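PDB 2I3D: hypothetical protein Atu1826 from Agrobacterium tumefaciens, which is of unknown function but is probably an alpha/beta hydrolase, perhaps related to the X-Pro dipeptidyl-peptidases of the S15 family. Local coordinates for residues P168-I173 and E236-P241. Residues are numbered along the deposited sequence; the frame is centred on the assembly and turned at random.
Sequences PSSGLI and ELVPEP. With MG (magnesium ion), chain G.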
ATOM      1  N   PRO B 168     -25.771  14.313  -1.357  1.00 17.09           N
ATOM      2  CA  PRO B 168     -26.974  13.795  -2.027  1.00 17.00           C
ATOM      3  C   PRO B 168     -27.361  12.305  -1.763  1.00 16.17           C
ATOM      4  O   PRO B 168     -28.459  11.829  -2.149  1.00 16.25           O
ATOM      5  CB  PRO B 168     -26.633  14.052  -3.502  1.00 17.53           C
ATOM      6  CG  PRO B 168     -25.180  13.767  -3.557  1.00 17.72           C
ATOM      7  CD  PRO B 168     -24.631  14.396  -2.296  1.00 16.66           C
ATOM      8  N   SER B 169     -26.450  11.575  -1.134  1.00 15.25           N
ATOM      9  CA  SER B 169     -26.615  10.131  -0.993  1.00 12.91           C
ATOM     10  C   SER B 169     -26.157   9.682   0.379  1.00 12.75           C
ATOM     11  O   SER B 169     -25.334  10.353   1.046  1.00 13.08           O
ATOM     12  CB  SER B 169     -25.798   9.378  -2.061  1.00 14.66           C
ATOM     13  OG  SER B 169     -26.256   9.719  -3.365  1.00 18.38           O
ATOM     14  N   SER B 170     -26.693   8.535   0.783  1.00 11.16           N
ATOM     15  CA  SER B 170     -26.233   7.841   1.969  1.00 10.58           C
ATOM     16  C   SER B 170     -24.890   7.156   1.648  1.00 10.28           C
ATOM     17  O   SER B 170     -24.649   6.722   0.528  1.00 10.62           O
ATOM     18  CB  SER B 170     -27.267   6.772   2.331  1.00 11.47           C
ATOM     19  OG  SER B 170     -28.491   7.421   2.734  1.00 11.55           O
ATOM     20  N   GLY B 171     -24.051   7.013   2.667  1.00  9.53           N
ATOM     21  CA  GLY B 171     -22.793   6.294   2.457  1.00  9.67           C
ATOM     22  C   GLY B 171     -22.067   6.063   3.772  1.00  9.87           C
ATOM     23  O   GLY B 171     -22.562   6.401   4.866  1.00  9.97           O
ATOM     24  N   LEU B 172     -20.869   5.514   3.638  1.00  9.74           N
ATOM     25  CA  LEU B 172     -20.024   5.100   4.767  1.00 10.31           C
ATOM     26  C   LEU B 172     -18.796   6.009   4.850  1.00 11.11           C
ATOM     27  O   LEU B 172     -18.113   6.226   3.831  1.00 11.20           O
ATOM     28  CB  LEU B 172     -19.560   3.662   4.490  1.00 10.04           C
ATOM     29  CG  LEU B 172     -18.503   3.117   5.473  1.00 10.55           C
ATOM     30  CD1 LEU B 172     -19.068   2.924   6.866  1.00 12.36           C
ATOM     31  CD2 LEU B 172     -17.943   1.820   4.940  1.00 10.87           C
ATOM     32  N   ILE B 173     -18.504   6.497   6.061  1.00  8.95           N
ATOM     33  CA  ILE B 173     -17.250   7.197   6.328  1.00  9.54           C
ATOM     34  C   ILE B 173     -16.584   6.349   7.383  1.00  9.03           C
ATOM     35  O   ILE B 173     -17.197   6.021   8.415  1.00  9.23           O
ATOM     36  CB  ILE B 173     -17.479   8.647   6.798  1.00 10.70           C
ATOM     37  CG1 ILE B 173     -18.085   9.457   5.652  1.00 10.00           C
ATOM     38  CG2 ILE B 173     -16.183   9.271   7.279  1.00 11.90           C
ATOM     39  CD1 ILE B 173     -18.454  10.902   5.990  1.00 12.67           C
ATOM     40  N   GLU B 236     -31.038  -1.818   3.509  1.00 10.79           N
ATOM     41  CA  GLU B 236     -30.871  -1.136   4.807  1.00 11.13           C
ATOM     42  C   GLU B 236     -30.032   0.156   4.735  1.00 11.89           C
ATOM     43  O   GLU B 236     -29.404   0.465   3.710  1.00 12.16           O
ATOM     44  CB  GLU B 236     -30.136  -2.074   5.783  1.00 11.10           C
ATOM     45  CG  GLU B 236     -30.894  -3.401   6.054  1.00 11.98           C
ATOM     46  CD  GLU B 236     -30.045  -4.386   6.802  1.00 12.17           C
ATOM     47  OE1 GLU B 236     -29.496  -4.012   7.866  1.00 12.63           O
ATOM     48  OE2 GLU B 236     -29.928  -5.534   6.344  1.00 17.34           O
ATOM     49  N   LEU B 237     -29.980   0.866   5.863  1.00 11.68           N
ATOM     50  CA  LEU B 237     -29.041   1.980   6.062  1.00 11.61           C
ATOM     51  C   LEU B 237     -29.249   3.155   5.075  1.00 11.12           C
ATOM     52  O   LEU B 237     -28.316   3.868   4.716  1.00 11.34           O
ATOM     53  CB  LEU B 237     -27.590   1.465   6.048  1.00 10.81           C
ATOM     54  CG  LEU B 237     -27.325   0.395   7.106  1.00 11.69           C
ATOM     55  CD1 LEU B 237     -25.858   0.027   7.006  1.00 11.80           C
ATOM     56  CD2 LEU B 237     -27.657   0.924   8.540  1.00 12.46           C
ATOM     57  N   VAL B 238     -30.487   3.286   4.590  1.00 10.99           N
ATOM     58  CA  VAL B 238     -30.919   4.453   3.891  1.00 12.00           C
ATOM     59  C   VAL B 238     -32.318   4.790   4.472  1.00 13.09           C
ATOM     60  O   VAL B 238     -33.096   3.884   4.802  1.00 13.38           O
ATOM     61  CB  VAL B 238     -31.043   4.153   2.414  1.00 14.01           C
ATOM     62  CG1 VAL B 238     -31.694   5.294   1.639  1.00 16.58           C
ATOM     63  CG2 VAL B 238     -29.692   3.885   1.819  1.00 14.40           C
ATOM     64  N   PRO B 239     -32.627   6.072   4.615  1.00 12.91           N
ATOM     65  CA  PRO B 239     -33.903   6.474   5.187  1.00 13.88           C
ATOM     66  C   PRO B 239     -35.109   6.009   4.369  1.00 14.37           C
ATOM     67  O   PRO B 239     -35.000   5.762   3.167  1.00 14.71           O
ATOM     68  CB  PRO B 239     -33.809   8.018   5.225  1.00 15.38           C
ATOM     69  CG  PRO B 239     -32.330   8.318   5.167  1.00 15.13           C
ATOM     70  CD  PRO B 239     -31.746   7.224   4.334  1.00 14.10           C
ATOM     71  N   GLU B 240     -36.257   5.896   5.021  1.00 15.39           N
ATOM     72  CA  GLU B 240     -37.510   5.534   4.294  1.00 16.39           C
ATOM     73  C   GLU B 240     -37.884   6.568   3.233  1.00 17.39           C
ATOM     74  O   GLU B 240     -37.471   7.737   3.369  1.00 18.76           O
ATOM     75  CB  GLU B 240     -38.650   5.422   5.330  1.00 15.34           C
ATOM     76  CG  GLU B 240     -38.485   4.197   6.231  1.00 17.71           C
ATOM     77  CD  GLU B 240     -38.242   2.936   5.418  1.00 20.84           C
ATOM     78  OE1 GLU B 240     -39.232   2.470   4.790  1.00 20.52           O
ATOM     79  OE2 GLU B 240     -37.076   2.427   5.389  1.00 22.84           O
ATOM     80  N   PRO B 241     -38.698   6.160   2.199  1.00 19.68           N
ATOM     81  CA  PRO B 241     -39.140   7.056   1.129  1.00 21.92           C
ATOM     82  C   PRO B 241     -39.693   8.393   1.624  1.00 23.23           C
ATOM     83  O   PRO B 241     -39.387   9.419   1.011  1.00 25.77           O
ATOM     84  CB  PRO B 241     -40.225   6.227   0.383  1.00 22.28           C
ATOM     85  CG  PRO B 241     -39.755   4.782   0.515  1.00 20.99           C
ATOM     86  CD  PRO B 241     -39.191   4.775   1.988  1.00 19.36           C
TER
HETATM   87 MG    MG G 602     -36.275   1.039   3.858  0.80 18.84          MG
HETATM   88  O   HOH W   1     -35.614   2.600   2.797  1.00 28.06           O
HETATM   89  O   HOH W   2     -38.203   0.940   2.829  1.00 26.12           O
HETATM   90  O   HOH W   3     -35.344  -0.100   2.657  1.00 23.27           O
HETATM   91  O   HOH W   4     -37.009  -0.648   5.217  1.00 24.02           O
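Ser170, near the N-terminal end of strand 171-176, comes nearest the C-terminal tail at Val238, their CA atoms 6.1 Å apart; segment 236-241, which follows helix 218-233, has no regular structure, and the two backbones do not pair. The buried surface is small, 96 Å² over both sides, and a single serine side chain carries the contact from the strand side. Its CB lies 3.8 Å from Val238 CG2 and 3.9 Å from Leu237 O. The hydroxyl comes closer still, Ser170 OG lying 3.6 Å from Pro239 CD, so that both valine methyls and the CD methylene of the proline lie against the hydroxyl. With OG anti to the carbonyl carbon (chi1 -67°), the hydroxyl stands beside its own backbone N; its hydrogen-bond partner is the backbone N of Leu201, leaving van der Waals contact to the tail. Pro239 and Leu237 also touch Leu201, while Val238 rests on Arg232 of helix 218-233. Beyond Pro239, Glu240 OE2 binds a magnesium ion at 2.2 Å, and four waters also bind the metal; water 2 donates to OE1 of the same carboxylate, and water 1 to Pro239 O. The example illustrates how, in an alpha/beta-hydrolase fold, a tail leaving the last helix can lie against the N-terminal end of a strand of the central sheet, here the neighbour of strand 202-207, outermost in this chain's sheet.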